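Local coordinates for leucyl-trna synthetase (Plasmodium knowlesi, PDB 5FOF), which charges tRNA(Leu) with leucine and, through the editing domain crystallised here, probably hydrolyses wrongly charged tRNA, at residues E69-A81 with E130-S142. Numbering follows the deposited sequence.
Sequences ENFFSQKKIILLA and EIIDSCENVYICS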
loop_
_atom_site.group_PDB
_atom_site.type_symbol
_atom_site.label_atom_id
_atom_site.label_comp_id
_atom_site.label_asym_id
_atom_site.label_seq_id
_atom_site.Cartn_x
_atom_site.Cartn_y
_atom_site.Cartn_z
ATOM N N GLU A 69 -20.261 -4.169 -13.791
ATOM C CA GLU A 69 -19.477 -5.378 -13.597
ATOM C C GLU A 69 -18.523 -5.683 -14.767
ATOM O O GLU A 69 -17.378 -6.102 -14.556
ATOM C CB GLU A 69 -20.398 -6.572 -13.431
ATOM C CG GLU A 69 -19.636 -7.862 -13.196
ATOM C CD GLU A 69 -20.553 -8.994 -12.888
ATOM O OE1 GLU A 69 -21.241 -9.439 -13.818
ATOM O OE2 GLU A 69 -20.581 -9.425 -11.728
ATOM N N ASN A 70 -19.023 -5.526 -15.987
ATOM C CA ASN A 70 -18.231 -5.742 -17.201
ATOM C C ASN A 70 -17.009 -4.799 -17.325
ATOM O O ASN A 70 -15.986 -5.176 -17.905
ATOM C CB ASN A 70 -19.134 -5.651 -18.456
ATOM C CG ASN A 70 -18.443 -6.151 -19.712
ATOM O OD1 ASN A 70 -17.929 -7.265 -19.743
ATOM N ND2 ASN A 70 -18.421 -5.325 -20.754
ATOM N N PHE A 71 -17.128 -3.588 -16.786
ATOM C CA PHE A 71 -16.030 -2.610 -16.750
ATOM C C PHE A 71 -14.919 -3.078 -15.798
ATOM O O PHE A 71 -13.760 -3.180 -16.191
ATOM C CB PHE A 71 -16.610 -1.248 -16.340
ATOM C CG PHE A 71 -15.599 -0.173 -16.065
ATOM C CD1 PHE A 71 -15.094 0.609 -17.094
ATOM C CD2 PHE A 71 -15.206 0.113 -14.746
ATOM C CE1 PHE A 71 -14.189 1.627 -16.828
ATOM C CE2 PHE A 71 -14.301 1.130 -14.478
ATOM C CZ PHE A 71 -13.797 1.886 -15.525
ATOM N N PHE A 72 -15.288 -3.392 -14.563
ATOM C CA PHE A 72 -14.341 -3.926 -13.596
ATOM C C PHE A 72 -13.741 -5.302 -13.918
ATOM O O PHE A 72 -12.695 -5.647 -13.367
ATOM C CB PHE A 72 -14.947 -3.902 -12.186
ATOM C CG PHE A 72 -15.115 -2.511 -11.648
ATOM C CD1 PHE A 72 -14.000 -1.743 -11.327
ATOM C CD2 PHE A 72 -16.374 -1.954 -11.504
ATOM C CE1 PHE A 72 -14.142 -0.444 -10.856
ATOM C CE2 PHE A 72 -16.531 -0.656 -11.031
ATOM C CZ PHE A 72 -15.411 0.102 -10.707
ATOM N N SER A 73 -14.378 -6.077 -14.797
ATOM C CA SER A 73 -13.777 -7.323 -15.304
ATOM C C SER A 73 -12.613 -7.054 -16.264
ATOM O O SER A 73 -11.677 -7.818 -16.295
ATOM C CB SER A 73 -14.823 -8.218 -15.997
ATOM O OG SER A 73 -15.269 -7.660 -17.218
ATOM N N GLN A 74 -12.675 -5.973 -17.032
ATOM C CA GLN A 74 -11.645 -5.670 -18.047
ATOM C C GLN A 74 -10.429 -4.892 -17.506
ATOM O O GLN A 74 -9.453 -4.662 -18.230
ATOM C CB GLN A 74 -12.270 -4.909 -19.222
ATOM C CG GLN A 74 -13.074 -5.788 -20.171
ATOM C CD GLN A 74 -14.035 -4.975 -21.039
ATOM O OE1 GLN A 74 -13.622 -4.059 -21.764
ATOM N NE2 GLN A 74 -15.325 -5.302 -20.962
ATOM N N LYS A 75 -10.484 -4.496 -16.242
ATOM C CA LYS A 75 -9.429 -3.713 -15.634
ATOM C C LYS A 75 -8.887 -4.412 -14.416
ATOM O O LYS A 75 -9.617 -5.102 -13.710
ATOM C CB LYS A 75 -9.977 -2.340 -15.265
ATOM C CG LYS A 75 -10.533 -1.612 -16.477
ATOM C CD LYS A 75 -10.490 -0.113 -16.305
ATOM C CE LYS A 75 -11.066 0.578 -17.530
ATOM N NZ LYS A 75 -10.283 0.302 -18.769
ATOM N N LYS A 76 -7.596 -4.252 -14.181
ATOM C CA LYS A 76 -7.009 -4.700 -12.936
ATOM C C LYS A 76 -7.330 -3.653 -11.871
ATOM O O LYS A 76 -7.253 -2.458 -12.128
ATOM C CB LYS A 76 -5.512 -4.902 -13.088
ATOM C CG LYS A 76 -5.159 -5.910 -14.168
ATOM C CD LYS A 76 -3.744 -6.429 -13.996
ATOM C CE LYS A 76 -3.418 -7.571 -14.940
ATOM N NZ LYS A 76 -2.212 -8.288 -14.431
ATOM N N ILE A 77 -7.720 -4.108 -10.691
ATOM C CA ILE A 77 -8.139 -3.233 -9.608
ATOM C C ILE A 77 -7.028 -3.285 -8.590
ATOM O O ILE A 77 -6.772 -4.348 -8.014
ATOM C CB ILE A 77 -9.463 -3.713 -9.007
ATOM C CG1 ILE A 77 -10.496 -3.805 -10.131
ATOM C CG2 ILE A 77 -9.907 -2.780 -7.882
ATOM C CD1 ILE A 77 -11.900 -4.157 -9.696
ATOM N N ILE A 78 -6.355 -2.150 -8.383
ATOM C CA ILE A 78 -5.073 -2.126 -7.662
ATOM C C ILE A 78 -5.071 -1.082 -6.555
ATOM O O ILE A 78 -5.386 0.077 -6.801
ATOM C CB ILE A 78 -3.903 -1.901 -8.649
ATOM C CG1 ILE A 78 -3.698 -3.182 -9.480
ATOM C CG2 ILE A 78 -2.607 -1.525 -7.925
ATOM C CD1 ILE A 78 -2.914 -2.988 -10.749
ATOM N N LEU A 79 -4.723 -1.498 -5.342
ATOM C CA LEU A 79 -4.383 -0.548 -4.298
ATOM C C LEU A 79 -2.890 -0.238 -4.447
ATOM O O LEU A 79 -2.064 -1.154 -4.512
ATOM C CB LEU A 79 -4.661 -1.111 -2.905
ATOM C CG LEU A 79 -6.113 -1.420 -2.523
ATOM C CD1 LEU A 79 -6.526 -2.824 -2.951
ATOM C CD2 LEU A 79 -6.309 -1.281 -1.023
ATOM N N LEU A 80 -2.550 1.043 -4.536
ATOM C CA LEU A 80 -1.159 1.464 -4.541
ATOM C C LEU A 80 -0.701 1.585 -3.092
ATOM O O LEU A 80 -1.076 2.531 -2.389
ATOM C CB LEU A 80 -0.990 2.779 -5.273
ATOM C CG LEU A 80 -1.332 2.746 -6.761
ATOM C CD1 LEU A 80 -1.210 4.150 -7.318
ATOM C CD2 LEU A 80 -0.431 1.800 -7.537
ATOM N N ALA A 81 0.081 0.595 -2.650
ATOM C CA ALA A 81 0.612 0.552 -1.306
ATOM C C ALA A 81 1.981 1.257 -1.293
ATOM O O ALA A 81 2.779 1.052 -2.214
ATOM C CB ALA A 81 0.747 -0.890 -0.855
ATOM N N GLU A 130 -11.516 8.960 -23.342
ATOM C CA GLU A 130 -10.091 8.656 -23.587
ATOM C C GLU A 130 -9.410 7.981 -22.390
ATOM O O GLU A 130 -8.611 7.058 -22.572
ATOM C CB GLU A 130 -9.314 9.920 -23.929
ATOM C CG GLU A 130 -9.630 10.512 -25.293
ATOM C CD GLU A 130 -9.079 11.922 -25.458
ATOM O OE1 GLU A 130 -9.010 12.663 -24.453
ATOM O OE2 GLU A 130 -8.710 12.293 -26.595
ATOM N N ILE A 131 -9.731 8.450 -21.182
ATOM C CA ILE A 131 -9.248 7.837 -19.938
ATOM C C ILE A 131 -9.713 6.391 -19.847
ATOM O O ILE A 131 -8.914 5.503 -19.571
ATOM C CB ILE A 131 -9.731 8.601 -18.680
ATOM C CG1 ILE A 131 -9.068 9.972 -18.615
ATOM C CG2 ILE A 131 -9.425 7.818 -17.399
ATOM C CD1 ILE A 131 -9.503 10.821 -17.441
ATOM N N ILE A 132 -11.006 6.168 -20.068
ATOM C CA ILE A 132 -11.579 4.821 -19.997
ATOM C C ILE A 132 -10.944 3.858 -21.013
ATOM O O ILE A 132 -10.772 2.675 -20.701
ATOM C CB ILE A 132 -13.130 4.851 -20.070
ATOM C CG1 ILE A 132 -13.662 5.459 -18.763
ATOM C CG2 ILE A 132 -13.719 3.450 -20.267
ATOM C CD1 ILE A 132 -15.156 5.699 -18.715
ATOM N N ASP A 133 -10.568 4.357 -22.193
ATOM C CA ASP A 133 -9.821 3.532 -23.162
ATOM C C ASP A 133 -8.412 3.213 -22.667
ATOM O O ASP A 133 -8.069 2.050 -22.469
ATOM C CB ASP A 133 -9.729 4.198 -24.553
ATOM C CG ASP A 133 -11.016 4.085 -25.356
ATOM O OD1 ASP A 133 -11.876 3.231 -25.038
ATOM O OD2 ASP A 133 -11.165 4.861 -26.321
ATOM N N SER A 134 -7.616 4.255 -22.449
ATOM C CA SER A 134 -6.171 4.103 -22.242
ATOM C C SER A 134 -5.715 3.550 -20.879
ATOM O O SER A 134 -4.533 3.222 -20.724
ATOM C CB SER A 134 -5.469 5.439 -22.525
ATOM O OG SER A 134 -6.138 6.514 -21.892
ATOM N N CYS A 135 -6.618 3.451 -19.900
ATOM C CA CYS A 135 -6.238 3.041 -18.547
ATOM C C CYS A 135 -6.731 1.642 -18.283
ATOM O O CYS A 135 -7.945 1.427 -18.189
ATOM C CB CYS A 135 -6.815 3.997 -17.503
ATOM S SG CYS A 135 -6.132 5.660 -17.601
ATOM N N GLU A 136 -5.793 0.704 -18.142
ATOM C CA GLU A 136 -6.115 -0.697 -17.881
ATOM C C GLU A 136 -6.241 -1.009 -16.397
ATOM O O GLU A 136 -6.628 -2.111 -16.046
ATOM C CB GLU A 136 -5.089 -1.638 -18.555
ATOM C CG GLU A 136 -5.349 -1.905 -20.055
ATOM C CD GLU A 136 -6.546 -2.847 -20.347
ATOM O OE1 GLU A 136 -6.352 -4.093 -20.313
ATOM O OE2 GLU A 136 -7.673 -2.348 -20.647
ATOM N N ASN A 137 -5.935 -0.037 -15.536
ATOM C CA ASN A 137 -5.841 -0.254 -14.106
ATOM C C ASN A 137 -6.752 0.696 -13.347
ATOM O O ASN A 137 -6.793 1.885 -13.653
ATOM C CB ASN A 137 -4.398 -0.031 -13.643
ATOM C CG ASN A 137 -3.473 -1.187 -13.996
ATOM O OD1 ASN A 137 -3.863 -2.134 -14.676
ATOM N ND2 ASN A 137 -2.233 -1.116 -13.515
ATOM N N VAL A 138 -7.488 0.157 -12.373
ATOM C CA VAL A 138 -8.271 0.949 -11.434
ATOM C C VAL A 138 -7.414 1.067 -10.197
ATOM O O VAL A 138 -7.133 0.054 -9.550
ATOM C CB VAL A 138 -9.615 0.269 -11.056
ATOM C CG1 VAL A 138 -10.342 1.062 -9.978
ATOM C CG2 VAL A 138 -10.498 0.121 -12.282
ATOM N N TYR A 139 -6.980 2.281 -9.875
ATOM C CA TYR A 139 -6.148 2.483 -8.697
ATOM C C TYR A 139 -6.973 3.019 -7.550
ATOM O O TYR A 139 -7.897 3.807 -7.750
ATOM C CB TYR A 139 -4.973 3.421 -8.960
ATOM C CG TYR A 139 -3.916 2.866 -9.872
ATOM C CD1 TYR A 139 -3.364 1.610 -9.653
ATOM C CD2 TYR A 139 -3.431 3.618 -10.932
ATOM C CE1 TYR A 139 -2.397 1.095 -10.500
ATOM C CE2 TYR A 139 -2.456 3.119 -11.773
ATOM C CZ TYR A 139 -1.943 1.859 -11.557
ATOM O OH TYR A 139 -0.983 1.362 -12.397
ATOM N N ILE A 140 -6.596 2.585 -6.353
ATOM C CA ILE A 140 -7.170 3.039 -5.105
ATOM C C ILE A 140 -6.029 3.651 -4.284
ATOM O O ILE A 140 -4.998 3.001 -4.062
ATOM C CB ILE A 140 -7.817 1.863 -4.339
ATOM C CG1 ILE A 140 -8.791 1.123 -5.258
ATOM C CG2 ILE A 140 -8.535 2.353 -3.081
ATOM C CD1 ILE A 140 -9.624 0.062 -4.584
ATOM N N CYS A 141 -6.233 4.884 -3.818
ATOM C CA CYS A 141 -5.234 5.605 -3.053
ATOM C C CYS A 141 -5.800 6.830 -2.370
ATOM O O CYS A 141 -6.865 7.307 -2.743
ATOM C CB CYS A 141 -4.150 6.085 -3.989
ATOM S SG CYS A 141 -4.823 7.173 -5.223
ATOM N N SER A 142 -5.040 7.355 -1.405
ATOM C CA SER A 142 -5.398 8.570 -0.673
ATOM C C SER A 142 -5.531 9.797 -1.549
ATOM O O SER A 142 -4.975 9.861 -2.654
ATOM C CB SER A 142 -4.362 8.895 0.387
ATOM O OG SER A 142 -3.126 9.259 -0.204
#
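Strands 76-81 and 137-141 run parallel, joined by a ladder in which Lys76 and Ile78 alternate with Val138 and Ile140; two helix-then-strand segments thus lie side by side in the central mixed sheet of the editing domain. The ladder's middle is tight: Ile78 N donates to Val138 O at 2.6 Å, almost straight on. On the face that carries Ile78, Asn137 and Tyr139, the Tyr139 ring is held between Leu80 CD1, in a CH-pi contact 4.2 Å from the centroid, and Asn137 CB, while Ile78 CG2 meets its edge 3.7 Å from Tyr139 CD1. Asn137 ND2 donates to Tyr139 OH, which also bonds Phe109 O. On the face of Ile77, Leu79, Val138 and Ile140, Phe72 CE1 touches Val138 CG2 at 4.0 Å, and Leu79 lies alongside Ile140.

Apolar packing continues under Lys75, where Ile132 CG2 meets the Phe71 ring edge. A bend at chi4 (-63°) lets Lys75 NZ donate hydrogen bonds to Cys135 O (2.7 Å) and Ile132 O (3.1 Å), gripping one carbonyl in the last turn of helix 128-134 and one just past its end. The loose, solvent side is at exposed Glu136 and Lys76. Antiparallel strands 33-40 and 102-108 flank the pair, and helix 43-55 packs through Phe46 against Ile77, Ile140 and Phe72.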